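Local coordinates for aminopeptidase YwaD (Bacillus subtilis, PDB 6HC6), which cleaves single amino acids from the N-terminus of peptides, as a secreted aminopeptidase of the M28 family that uses two zinc ions, at residues A[369-374]-A[383-388]; A[352-357]-A[422-427]; A[364-369]-A[392-397]; A[244-249]-A[374-379]. All coordinates share one frame; numbering follows the deposited sequence. Where two conformers were deposited one is given.

Contact 1: A[369-374]-A[383-388]; sequences GSSDHV and SANFIW
His373 leans over Asn385, and its side chain can be followed outward atom by atom. His373 CB touches Ser383 OG at 3.5 Å and, on another side, the Ala384 carbonyl oxygen. CG lies between the backbone N and the carbonyl carbon of His373 (chi1 62°), and this turns the imidazole over the strand. His373 ND1 comes nearest to Asn385 CB, at 3.4 Å, and CE1 of the same ring lies close behind. Asn385 CB stands 3.6 Å from the centroid of the His373 ring and 20° off the normal, a CH-pi contact over one face; Val374 CG2 covers the opposite face. At the tip, NE2 is hydrogen-bonded to Gly368 O. In the M28 alpha/beta domain, helix 373-378 is followed by strand 382-389, and the contact packs the start of this connection on the strand. Ser383 OG donates to His373 O at 2.8 Å, from above the carbonyl plane. Beyond the ring, Ser371 CB rests 3.7 Å from Asn385 ND2, while Ser371 OG bonds to the zinc ligand Asp323. Asn385 OD1 takes a bond from Asn321, and its ND2 donates to a water that in turn donates to Gly369 O (2.9 Å). Replacing His373 by an alanine would remove the ring packed on Asn385 CB and is likely to leave Gly368 O without its imidazole partner.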
loop_
_atom_site.group_PDB
_atom_site.type_symbol
_atom_site.label_atom_id
_atom_site.label_comp_id
_atom_site.label_asym_id
_atom_site.label_seq_id
_atom_site.Cartn_x
_atom_site.Cartn_y
_atom_site.Cartn_z
ATOM N N GLY A 369 8.377 -5.120 5.973
ATOM C CA GLY A 369 7.436 -4.144 6.480
ATOM C C GLY A 369 6.584 -3.594 5.355
ATOM O O GLY A 369 6.124 -4.356 4.508
ATOM N N SER A 370 6.349 -2.281 5.353
ATOM C CA SER A 370 5.678 -1.589 4.247
ATOM C C SER A 370 4.283 -2.140 3.953
ATOM O O SER A 370 3.838 -2.158 2.804
ATOM C CB SER A 370 6.545 -1.618 2.986
ATOM O OG SER A 370 7.821 -1.080 3.281
ATOM N N SER A 371 3.570 -2.583 4.982
ATOM C CA SER A 371 2.133 -2.802 4.874
ATOM C C SER A 371 1.526 -2.580 6.247
ATOM O O SER A 371 2.217 -2.205 7.196
ATOM C CB SER A 371 1.788 -4.193 4.328
ATOM O OG SER A 371 0.413 -4.206 3.946
ATOM N N ASP A 372 0.226 -2.822 6.354
ATOM C CA ASP A 372 -0.523 -2.346 7.506
ATOM C C ASP A 372 -0.278 -3.149 8.777
ATOM O O ASP A 372 -0.780 -2.763 9.832
ATOM C CB ASP A 372 -2.011 -2.332 7.157
ATOM C CG ASP A 372 -2.334 -1.288 6.110
ATOM O OD1 ASP A 372 -2.919 -1.669 5.085
ATOM O OD2 ASP A 372 -2.009 -0.087 6.314
ATOM N N HIS A 373 0.494 -4.232 8.720
ATOM C CA HIS A 373 0.896 -4.880 9.960
ATOM C C HIS A 373 1.879 -4.029 10.750
ATOM O O HIS A 373 2.073 -4.277 11.941
ATOM C CB HIS A 373 1.535 -6.236 9.663
ATOM C CG HIS A 373 2.786 -6.145 8.845
ATOM N ND1 HIS A 373 2.823 -5.559 7.596
ATOM C CD2 HIS A 373 4.046 -6.578 9.093
ATOM C CE1 HIS A 373 4.051 -5.632 7.115
ATOM N NE2 HIS A 373 4.814 -6.241 8.007
ATOM N N VAL A 374 2.498 -3.036 10.122
ATOM C CA VAL A 374 3.621 -2.351 10.756
ATOM C C VAL A 374 3.134 -1.513 11.933
ATOM O O VAL A 374 3.756 -1.569 12.998
ATOM C CB VAL A 374 4.412 -1.504 9.743
ATOM C CG1 VAL A 374 5.418 -0.605 10.462
ATOM C CG2 VAL A 374 5.135 -2.412 8.748
ATOM N N SER A 383 2.058 -9.211 14.779
ATOM C CA SER A 383 1.434 -8.971 13.486
ATOM C C SER A 383 2.320 -9.529 12.388
ATOM O O SER A 383 3.526 -9.694 12.566
ATOM C CB SER A 383 1.215 -7.482 13.215
ATOM O OG SER A 383 2.455 -6.829 13.005
ATOM N N ALA A 384 1.718 -9.780 11.246
ATOM C CA ALA A 384 2.441 -10.190 10.072
ATOM C C ALA A 384 1.639 -9.874 8.824
ATOM O O ALA A 384 0.482 -9.706 8.868
ATOM C CB ALA A 384 2.740 -11.647 10.088
ATOM N N ASN A 385 2.345 -9.845 7.715
ATOM C CA ASN A 385 1.766 -9.610 6.415
ATOM C C ASN A 385 1.935 -10.837 5.514
ATOM O O ASN A 385 2.988 -11.292 5.413
ATOM C CB ASN A 385 2.430 -8.414 5.769
ATOM C CG ASN A 385 1.853 -8.092 4.435
ATOM O OD1 ASN A 385 0.708 -8.178 4.229
ATOM N ND2 ASN A 385 2.705 -7.733 3.533
ATOM N N PHE A 386 0.872 -11.321 4.907
ATOM C CA PHE A 386 0.883 -12.460 4.038
ATOM C C PHE A 386 0.941 -11.994 2.569
ATOM O O PHE A 386 0.147 -11.227 2.165
ATOM C CB PHE A 386 -0.340 -13.330 4.256
ATOM C CG PHE A 386 -0.433 -13.940 5.623
ATOM C CD1 PHE A 386 -0.861 -13.208 6.676
ATOM C CD2 PHE A 386 -0.094 -15.233 5.846
ATOM C CE1 PHE A 386 -0.947 -13.739 7.930
ATOM C CE2 PHE A 386 -0.173 -15.780 7.088
ATOM C CZ PHE A 386 -0.614 -15.044 8.128
ATOM N N ILE A 387 1.845 -12.577 1.799
ATOM C CA ILE A 387 2.053 -12.144 0.414
ATOM C C ILE A 387 2.752 -13.267 -0.352
ATOM O O ILE A 387 3.625 -13.954 0.193
ATOM C CB ILE A 387 2.854 -10.819 0.383
ATOM C CG1 ILE A 387 3.187 -10.386 -1.048
ATOM C CG2 ILE A 387 4.115 -10.944 1.210
ATOM C CD1 ILE A 387 3.790 -8.986 -1.112
ATOM N N TRP A 388 2.357 -13.471 -1.616
ATOM C CA TRP A 388 3.050 -14.457 -2.440
ATOM C C TRP A 388 4.354 -13.875 -2.959
ATOM O O TRP A 388 4.455 -12.675 -3.235
ATOM C CB TRP A 388 2.215 -14.910 -3.644
ATOM C CG TRP A 388 0.977 -15.677 -3.334
ATOM C CD1 TRP A 388 -0.315 -15.203 -3.370
ATOM C CD2 TRP A 388 0.889 -17.055 -2.971
ATOM N NE1 TRP A 388 -1.197 -16.213 -3.033
ATOM C CE2 TRP A 388 -0.480 -17.357 -2.785
ATOM C CE3 TRP A 388 1.835 -18.066 -2.778
ATOM C CZ2 TRP A 388 -0.920 -18.629 -2.421
ATOM C CZ3 TRP A 388 1.394 -19.332 -2.416
ATOM C CH2 TRP A 388 0.032 -19.598 -2.240
HETATM O O HOH W 1 5.775 -7.199 4.094
#

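Contact 2: A[352-357]-A[422-427]; sequences RTAAEK and VTAAVY
Ala354 and Ala425 bring two helices together with their CA atoms only 5.0 Å apart, a separation that leaves room between the backbones for little more than methyl groups. The side chain that does the touching is Ala354 CB, which points toward segment 422-427. It lands on the peptide unit joining Ala424 to Ala425, with Ala354 CB 3.6 Å from Ala424 C and 3.4 Å from Ala425 N. The methyls of these two residues meet it as well: Ala424 CB, directed toward Ala354, is 3.6 Å from Ala354 CB, and Ala425 CB is 4.0 Å from it. One methyl therefore rests on the backbone of the facing helix, with a methyl of each of the two residues beside it. The helices concerned, 346-358 and 412-430, pack beside each other in the M28 domain. Ala354 also meets Leu421 one turn earlier on helix 412-430, and Ala425 touches Phe320 of sheet strand 316-322. Val422 and Val426 point away from this interface and pack on Met273 of helix 260-277, so helix 412-430 has a helical neighbour on more than one flank. No hydrogen bond or charge pair crosses between the segments, and only 107 Å² is buried in all. The contact thus rests on van der Waals closeness, and the small alanine side chains probably allow the backbones to come this close.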
loop_
_atom_site.group_PDB
_atom_site.type_symbol
_atom_site.label_atom_id
_atom_site.label_comp_id
_atom_site.label_asym_id
_atom_site.label_seq_id
_atom_site.Cartn_x
_atom_site.Cartn_y
_atom_site.Cartn_z
ATOM N N ARG A 352 2.120 -21.515 10.970
ATOM C CA ARG A 352 2.850 -22.777 10.925
ATOM C C ARG A 352 1.925 -23.940 11.242
ATOM O O ARG A 352 1.904 -24.949 10.528
ATOM C CB ARG A 352 4.037 -22.749 11.897
ATOM C CG ARG A 352 4.411 -24.119 12.457
ATOM C CD ARG A 352 5.424 -24.091 13.664
ATOM N NE ARG A 352 4.957 -23.615 14.963
ATOM C CZ ARG A 352 5.610 -22.741 15.752
ATOM N NH1 ARG A 352 6.746 -22.191 15.314
ATOM N NH2 ARG A 352 5.103 -22.428 16.939
ATOM N N THR A 353 1.163 -23.820 12.329
ATOM C CA THR A 353 0.240 -24.875 12.718
ATOM C C THR A 353 -0.798 -25.130 11.633
ATOM O O THR A 353 -1.090 -26.287 11.301
ATOM C CB THR A 353 -0.433 -24.491 14.030
ATOM O OG1 THR A 353 0.548 -24.465 15.074
ATOM C CG2 THR A 353 -1.531 -25.473 14.368
ATOM N N ALA A 354 -1.373 -24.060 11.076
ATOM C CA ALA A 354 -2.392 -24.215 10.042
ATOM C C ALA A 354 -1.819 -24.899 8.807
ATOM O O ALA A 354 -2.464 -25.776 8.216
ATOM C CB ALA A 354 -2.975 -22.852 9.668
ATOM N N ALA A 355 -0.611 -24.505 8.399
ATOM C CA ALA A 355 0.008 -25.128 7.233
ATOM C C ALA A 355 0.159 -26.630 7.438
ATOM O O ALA A 355 -0.058 -27.419 6.511
ATOM C CB ALA A 355 1.360 -24.479 6.949
ATOM N N GLU A 356 0.512 -27.042 8.654
ATOM C CA GLU A 356 0.593 -28.472 8.955
ATOM C C GLU A 356 -0.773 -29.146 8.870
ATOM O O GLU A 356 -0.886 -30.264 8.352
ATOM C CB GLU A 356 1.211 -28.686 10.337
ATOM C CG GLU A 356 2.680 -28.291 10.418
ATOM C CD GLU A 356 3.161 -28.041 11.843
ATOM O OE1 GLU A 356 4.373 -27.779 12.022
ATOM O OE2 GLU A 356 2.338 -28.114 12.781
ATOM N N LYS A 357 -1.823 -28.499 9.379
ATOM C CA LYS A 357 -3.135 -29.143 9.382
ATOM C C LYS A 357 -3.678 -29.316 7.964
ATOM O O LYS A 357 -4.286 -30.347 7.651
ATOM C CB LYS A 357 -4.120 -28.352 10.248
ATOM C CG LYS A 357 -5.486 -29.026 10.394
ATOM C CD LYS A 357 -6.253 -28.525 11.617
ATOM C CE LYS A 357 -7.226 -29.584 12.144
ATOM N NZ LYS A 357 -6.585 -30.603 13.031
ATOM N N VAL A 422 -4.685 -18.743 5.516
ATOM C CA VAL A 422 -4.888 -17.713 6.531
ATOM C C VAL A 422 -6.199 -17.940 7.275
ATOM O O VAL A 422 -6.309 -17.621 8.471
ATOM C CB VAL A 422 -4.826 -16.309 5.900
ATOM C CG1 VAL A 422 -4.857 -15.247 6.985
ATOM C CG2 VAL A 422 -3.568 -16.158 5.033
ATOM N N THR A 423 -7.212 -18.503 6.604
ATOM C CA THR A 423 -8.449 -18.817 7.324
ATOM C C THR A 423 -8.197 -19.864 8.400
ATOM O O THR A 423 -8.704 -19.752 9.524
ATOM C CB THR A 423 -9.536 -19.291 6.355
ATOM O OG1 THR A 423 -9.904 -18.209 5.492
ATOM C CG2 THR A 423 -10.776 -19.744 7.117
ATOM N N ALA A 424 -7.399 -20.884 8.081
ATOM C CA ALA A 424 -7.079 -21.894 9.077
ATOM C C ALA A 424 -6.209 -21.318 10.182
ATOM O O ALA A 424 -6.319 -21.734 11.340
ATOM C CB ALA A 424 -6.388 -23.090 8.422
ATOM N N ALA A 425 -5.315 -20.391 9.837
ATOM C CA ALA A 425 -4.457 -19.767 10.839
ATOM C C ALA A 425 -5.276 -18.917 11.804
ATOM O O ALA A 425 -5.083 -18.981 13.022
ATOM C CB ALA A 425 -3.387 -18.911 10.158
ATOM N N VAL A 426 -6.178 -18.096 11.270
ATOM C CA VAL A 426 -7.045 -17.303 12.134
ATOM C C VAL A 426 -7.944 -18.217 12.953
ATOM O O VAL A 426 -8.160 -17.987 14.151
ATOM C CB VAL A 426 -7.849 -16.295 11.294
ATOM C CG1 VAL A 426 -8.883 -15.561 12.168
ATOM C CG2 VAL A 426 -6.909 -15.298 10.642
ATOM N N TYR A 427 -8.464 -19.284 12.335
ATOM C CA TYR A 427 -9.279 -20.232 13.085
ATOM C C TYR A 427 -8.502 -20.798 14.260
ATOM O O TYR A 427 -9.036 -20.899 15.370
ATOM C CB TYR A 427 -9.775 -21.360 12.175
ATOM C CG TYR A 427 -10.627 -22.391 12.891
ATOM C CD1 TYR A 427 -11.925 -22.093 13.285
ATOM C CD2 TYR A 427 -10.142 -23.664 13.153
ATOM C CE1 TYR A 427 -12.716 -23.032 13.933
ATOM C CE2 TYR A 427 -10.930 -24.615 13.807
ATOM C CZ TYR A 427 -12.216 -24.289 14.190
ATOM O OH TYR A 427 -13.007 -25.221 14.831
#

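Contact 3: A[364-369]-A[392-397]; sequences SLTQGG and ETEEVE
Thr366 and Glu394 extend toward each other from opposite directions, one from a strand and the other from a surface loop. The glutamate reaches across because its chain is stretched out beyond CG (chi2 -165°), which carries the carboxylate to the threonine. The backbones themselves stay well apart, with Thr366 CA 9.1 Å from Glu394 CA. Thr366 OG1 donates to Glu394 OE1 at 2.8 Å, from above the carboxylate plane, 40° out of it. The other oxygen lies against the threonine methyl, with Glu394 OE2 3.2 Å from Thr366 CG2, so the carboxylate meets both branches of the threonine. A water adds a second link, donating to Glu394 OE1 at 3.0 Å and to the backbone oxygen Gln367 O at 2.8 Å. Behind the glutamate the loop is shaped by an ST turn, in which Glu395 N donates to Thr393 OG1 (3.2 Å); the same hydroxyl donates to Glu395 OE2. With an alanine in place of Glu394, the Thr366 hydroxyl and the bridging water would probably lose their shared acceptor, and the loop its direct tie to the strand. Thr366 lies on strand 363-367, the outermost strand at its end of the large mixed sheet, and packs on Tyr336 and Asn338 of neighbouring strand 334-339. Glu394 also touches Tyr336, placing the loop between strand 382-389 and helix 412-430 against this sheet edge.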
loop_
_atom_site.group_PDB
_atom_site.type_symbol
_atom_site.label_atom_id
_atom_site.label_comp_id
_atom_site.label_asym_id
_atom_site.label_seq_id
_atom_site.Cartn_x
_atom_site.Cartn_y
_atom_site.Cartn_z
ATOM N N SER A 364 6.777 -19.559 4.257
ATOM C CA SER A 364 8.070 -19.109 4.749
ATOM C C SER A 364 7.901 -17.884 5.635
ATOM O O SER A 364 7.149 -16.964 5.308
ATOM C CB SER A 364 9.030 -18.787 3.588
ATOM O OG SER A 364 9.400 -19.967 2.897
ATOM N N LEU A 365 8.598 -17.889 6.765
ATOM C CA LEU A 365 8.716 -16.700 7.589
ATOM C C LEU A 365 9.865 -15.849 7.069
ATOM O O LEU A 365 10.934 -16.366 6.735
ATOM C CB LEU A 365 8.967 -17.083 9.050
ATOM C CG LEU A 365 9.256 -15.955 10.045
ATOM C CD1 LEU A 365 8.017 -15.111 10.265
ATOM C CD2 LEU A 365 9.751 -16.523 11.372
ATOM N N THR A 366 9.656 -14.537 7.015
ATOM C CA THR A 366 10.721 -13.661 6.560
ATOM C C THR A 366 10.511 -12.271 7.150
ATOM O O THR A 366 9.496 -11.993 7.790
ATOM C CB THR A 366 10.764 -13.632 5.037
ATOM O OG1 THR A 366 11.978 -13.008 4.609
ATOM C CG2 THR A 366 9.539 -12.868 4.495
ATOM N N GLN A 367 11.501 -11.406 6.964
ATOM C CA GLN A 367 11.379 -10.021 7.396
ATOM C C GLN A 367 10.736 -9.194 6.292
ATOM O O GLN A 367 11.051 -9.355 5.110
ATOM C CB GLN A 367 12.747 -9.439 7.766
ATOM C CG GLN A 367 12.691 -8.075 8.475
ATOM C CD GLN A 367 12.470 -6.907 7.515
ATOM O OE1 GLN A 367 12.860 -6.967 6.346
ATOM N NE2 GLN A 367 11.835 -5.845 8.007
ATOM N N GLY A 368 9.837 -8.296 6.685
ATOM C CA GLY A 368 9.296 -7.345 5.739
ATOM C C GLY A 368 8.377 -6.367 6.432
ATOM O O GLY A 368 7.693 -6.731 7.396
ATOM N N GLY A 369 8.377 -5.120 5.973
ATOM C CA GLY A 369 7.436 -4.144 6.480
ATOM C C GLY A 369 6.584 -3.594 5.355
ATOM O O GLY A 369 6.124 -4.356 4.508
ATOM N N GLU A 392 12.559 -18.354 -4.859
ATOM C CA GLU A 392 14.000 -18.155 -4.981
ATOM C C GLU A 392 14.428 -16.865 -4.297
ATOM O O GLU A 392 15.406 -16.845 -3.542
ATOM C CB GLU A 392 14.422 -18.134 -6.457
ATOM C CG GLU A 392 14.264 -19.459 -7.182
ATOM C CD GLU A 392 14.973 -19.503 -8.528
ATOM O OE1 GLU A 392 15.141 -20.615 -9.059
ATOM O OE2 GLU A 392 15.342 -18.433 -9.068
ATOM N N THR A 393 13.699 -15.774 -4.545
ATOM C CA THR A 393 14.181 -14.437 -4.231
ATOM C C THR A 393 13.223 -13.588 -3.417
ATOM O O THR A 393 13.599 -12.469 -3.054
ATOM C CB THR A 393 14.478 -13.653 -5.516
ATOM O OG1 THR A 393 13.232 -13.400 -6.184
ATOM C CG2 THR A 393 15.408 -14.428 -6.427
ATOM N N GLU A 394 12.002 -14.053 -3.158
ATOM C CA GLU A 394 10.926 -13.314 -2.499
ATOM C C GLU A 394 10.308 -12.242 -3.386
ATOM O O GLU A 394 9.397 -11.542 -2.925
ATOM C CB GLU A 394 11.368 -12.629 -1.198
ATOM C CG GLU A 394 11.700 -13.541 -0.044
ATOM C CD GLU A 394 11.770 -12.773 1.261
ATOM O OE1 GLU A 394 12.837 -12.796 1.910
ATOM O OE2 GLU A 394 10.759 -12.123 1.620
ATOM N N GLU A 395 10.770 -12.073 -4.623
ATOM C CA GLU A 395 10.279 -10.983 -5.460
ATOM C C GLU A 395 8.801 -11.159 -5.786
ATOM O O GLU A 395 8.265 -12.272 -5.791
ATOM C CB GLU A 395 11.080 -10.891 -6.756
ATOM C CG GLU A 395 12.387 -10.137 -6.607
ATOM C CD GLU A 395 13.270 -10.267 -7.829
ATOM O OE1 GLU A 395 13.794 -9.232 -8.296
ATOM O OE2 GLU A 395 13.441 -11.409 -8.313
ATOM N N VAL A 396 8.138 -10.034 -6.052
ATOM C CA VAL A 396 6.735 -10.052 -6.443
ATOM C C VAL A 396 6.629 -9.919 -7.956
ATOM O O VAL A 396 7.639 -9.815 -8.662
ATOM C CB VAL A 396 5.947 -8.941 -5.725
ATOM C CG1 VAL A 396 5.898 -9.218 -4.241
ATOM C CG2 VAL A 396 6.574 -7.583 -5.991
ATOM N N GLU A 397 5.399 -9.915 -8.459
ATOM C CA GLU A 397 5.164 -9.941 -9.885
ATOM C C GLU A 397 5.643 -8.645 -10.530
ATOM O O GLU A 397 5.730 -7.602 -9.871
ATOM C CB GLU A 397 3.677 -10.145 -10.168
ATOM C CG GLU A 397 2.799 -8.997 -9.699
ATOM C CD GLU A 397 2.294 -9.176 -8.279
ATOM O OE1 GLU A 397 1.288 -8.517 -7.934
ATOM O OE2 GLU A 397 2.898 -9.960 -7.502
HETATM O O HOH W 2 13.196 -10.407 3.615
#

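Contact 4: A[244-249]-A[374-379]; sequences IVYVTA and VPFHEA
Aromatic contact dominates: Phe376 presents its edge to the face of Tyr246 in a T-shaped pair. The centroids are 4.8 Å apart and the planes meet at 52°, so the T is well tilted from upright. Phe376 CE1 is the atom that enters, standing over the centre of the tyrosine ring and 3.4 Å above its plane; its nearest carbon there is Tyr246 CG, at 3.5 Å. Phe376 CZ follows, 3.9 Å from Tyr246 CG and from Tyr246 CD1. Phe376 CG lies opposite its carbonyl carbon (chi1 -73°), a setting that sends the ring from helix 373-378 toward strand 244-250.

Methyl groups and a further ring pack round the pair. Ile244 CG2 lies against the other face of the Tyr246 ring, which is thereby clasped between a methyl and an aromatic edge. Thr248 CG2 makes a looser approach to Phe376 CZ, at 4.5 Å, and Phe291 of the adjoining strand 285-291 touches both Phe376 and Thr248.

Polar bonds lie outside the pair itself. Tyr246 OH is hydrogen-bonded to Ser316, while Thr248 OG1 bonds to Asn321 and Asn319, all on strand 316-322. In the M28 alpha/beta domain, helix 373-378 lies on one face of the central sheet, whereas Val247 turns to the other face and packs on helix 260-277. Strand 244-250 runs on to the zinc ligand His250. Since no hydrogen bond joins the two segments, the helix is held to this strand by buried ring and methyl packing, and the hydroxyls of Tyr246 and Thr248 find their partners along the sheet.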
loop_
_atom_site.group_PDB
_atom_site.type_symbol
_atom_site.label_atom_id
_atom_site.label_comp_id
_atom_site.label_asym_id
_atom_site.label_seq_id
_atom_site.Cartn_x
_atom_site.Cartn_y
_atom_site.Cartn_z
ATOM N N ILE A 244 -8.518 -9.308 21.385
ATOM C CA ILE A 244 -8.854 -8.797 20.059
ATOM C C ILE A 244 -7.933 -9.409 19.016
ATOM O O ILE A 244 -6.704 -9.401 19.176
ATOM C CB ILE A 244 -8.767 -7.263 19.999
ATOM C CG1 ILE A 244 -9.709 -6.631 21.007
ATOM C CG2 ILE A 244 -9.165 -6.776 18.621
ATOM C CD1 ILE A 244 -9.289 -5.234 21.376
ATOM N N VAL A 245 -8.528 -9.896 17.925
ATOM C CA VAL A 245 -7.810 -10.412 16.762
ATOM C C VAL A 245 -8.176 -9.528 15.577
ATOM O O VAL A 245 -9.361 -9.243 15.361
ATOM C CB VAL A 245 -8.182 -11.885 16.500
ATOM C CG1 VAL A 245 -7.642 -12.385 15.145
ATOM C CG2 VAL A 245 -7.717 -12.766 17.658
ATOM N N TYR A 246 -7.171 -9.043 14.850
ATOM C CA TYR A 246 -7.383 -8.151 13.722
ATOM C C TYR A 246 -7.080 -8.881 12.418
ATOM O O TYR A 246 -6.008 -9.471 12.276
ATOM C CB TYR A 246 -6.487 -6.909 13.832
ATOM C CG TYR A 246 -6.610 -6.135 15.136
ATOM C CD1 TYR A 246 -7.453 -5.031 15.236
ATOM C CD2 TYR A 246 -5.845 -6.477 16.243
ATOM C CE1 TYR A 246 -7.548 -4.312 16.392
ATOM C CE2 TYR A 246 -5.929 -5.752 17.410
ATOM C CZ TYR A 246 -6.788 -4.673 17.479
ATOM O OH TYR A 246 -6.901 -3.944 18.632
ATOM N N VAL A 247 -8.015 -8.842 11.471
ATOM C CA VAL A 247 -7.805 -9.375 10.124
ATOM C C VAL A 247 -7.965 -8.202 9.170
ATOM O O VAL A 247 -9.036 -7.577 9.135
ATOM C CB VAL A 247 -8.791 -10.504 9.779
ATOM C CG1 VAL A 247 -8.441 -11.095 8.401
ATOM C CG2 VAL A 247 -8.760 -11.578 10.846
ATOM N N THR A 248 -6.892 -7.858 8.448
ATOM C CA THR A 248 -6.826 -6.538 7.837
ATOM C C THR A 248 -6.251 -6.599 6.427
ATOM O O THR A 248 -5.499 -7.510 6.059
ATOM C CB THR A 248 -6.012 -5.547 8.685
ATOM O OG1 THR A 248 -4.630 -5.926 8.699
ATOM C CG2 THR A 248 -6.533 -5.479 10.136
ATOM N N ALA A 249 -6.612 -5.587 5.644
ATOM C CA ALA A 249 -6.158 -5.471 4.260
ATOM C C ALA A 249 -6.430 -4.049 3.792
ATOM O O ALA A 249 -7.467 -3.492 4.131
ATOM C CB ALA A 249 -6.910 -6.465 3.369
ATOM N N VAL A 374 2.498 -3.036 10.122
ATOM C CA VAL A 374 3.621 -2.351 10.756
ATOM C C VAL A 374 3.134 -1.513 11.933
ATOM O O VAL A 374 3.756 -1.569 12.998
ATOM C CB VAL A 374 4.412 -1.504 9.743
ATOM C CG1 VAL A 374 5.418 -0.605 10.462
ATOM C CG2 VAL A 374 5.135 -2.412 8.748
ATOM N N PRO A 375 2.065 -0.712 11.816
ATOM C CA PRO A 375 1.609 0.029 13.008
ATOM C C PRO A 375 1.219 -0.874 14.165
ATOM O O PRO A 375 1.404 -0.494 15.332
ATOM C CB PRO A 375 0.407 0.829 12.478
ATOM C CG PRO A 375 0.718 1.029 11.049
ATOM C CD PRO A 375 1.375 -0.248 10.604
ATOM N N PHE A 376 0.672 -2.057 13.882
ATOM C CA PHE A 376 0.378 -3.000 14.959
ATOM C C PHE A 376 1.659 -3.440 15.644
ATOM O O PHE A 376 1.748 -3.447 16.876
ATOM C CB PHE A 376 -0.387 -4.204 14.408
ATOM C CG PHE A 376 -1.810 -3.897 14.064
ATOM C CD1 PHE A 376 -2.804 -3.967 15.038
ATOM C CD2 PHE A 376 -2.152 -3.495 12.782
ATOM C CE1 PHE A 376 -4.117 -3.675 14.731
ATOM C CE2 PHE A 376 -3.469 -3.190 12.464
ATOM C CZ PHE A 376 -4.460 -3.290 13.445
ATOM N N HIS A 377 2.676 -3.793 14.850
ATOM C CA HIS A 377 3.956 -4.210 15.416
ATOM C C HIS A 377 4.575 -3.097 16.254
ATOM O O HIS A 377 5.120 -3.353 17.336
ATOM C CB HIS A 377 4.909 -4.625 14.291
ATOM C CG HIS A 377 6.222 -5.151 14.780
ATOM N ND1 HIS A 377 6.527 -6.495 14.780
ATOM C CD2 HIS A 377 7.301 -4.520 15.300
ATOM C CE1 HIS A 377 7.740 -6.669 15.278
ATOM N NE2 HIS A 377 8.233 -5.486 15.596
ATOM N N GLU A 378 4.491 -1.850 15.770
ATOM C CA GLU A 378 5.055 -0.725 16.509
ATOM C C GLU A 378 4.367 -0.531 17.854
ATOM O O GLU A 378 5.002 -0.073 18.813
ATOM C CB GLU A 378 4.957 0.551 15.681
ATOM C CG GLU A 378 5.873 0.572 14.472
ATOM C CD GLU A 378 5.657 1.804 13.618
ATOM O OE1 GLU A 378 4.498 2.059 13.222
ATOM O OE2 GLU A 378 6.644 2.524 13.355
ATOM N N ALA A 379 3.083 -0.880 17.946
ATOM C CA ALA A 379 2.326 -0.790 19.188
ATOM C C ALA A 379 2.503 -2.013 20.079
ATOM O O ALA A 379 1.887 -2.076 21.152
ATOM C CB ALA A 379 0.839 -0.586 18.888
#

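Overall arrangement
All four contacts belong to the M28 peptidase domain and gather round its large mixed sheet. Along the chain, contact 1 is nested within contact 3, which is nested within contact 2; contact 4 brings in the much earlier strand 244-250 and crosses the other three. Contacts 1 and 4 share helix 373-378 and have centres about 9 Å apart, and contacts 1 and 3, about 11 Å apart, share Gly369. Contact 2 lies farther off, its centre about 17 Å from that of contact 1, yet Phe386 packs on Val422 between them. Contact 1 comes nearest the zinc site, with Ser371 bonded to a zinc ligand, whereas contacts 2 and 3 join helices and an edge loop away from the metals.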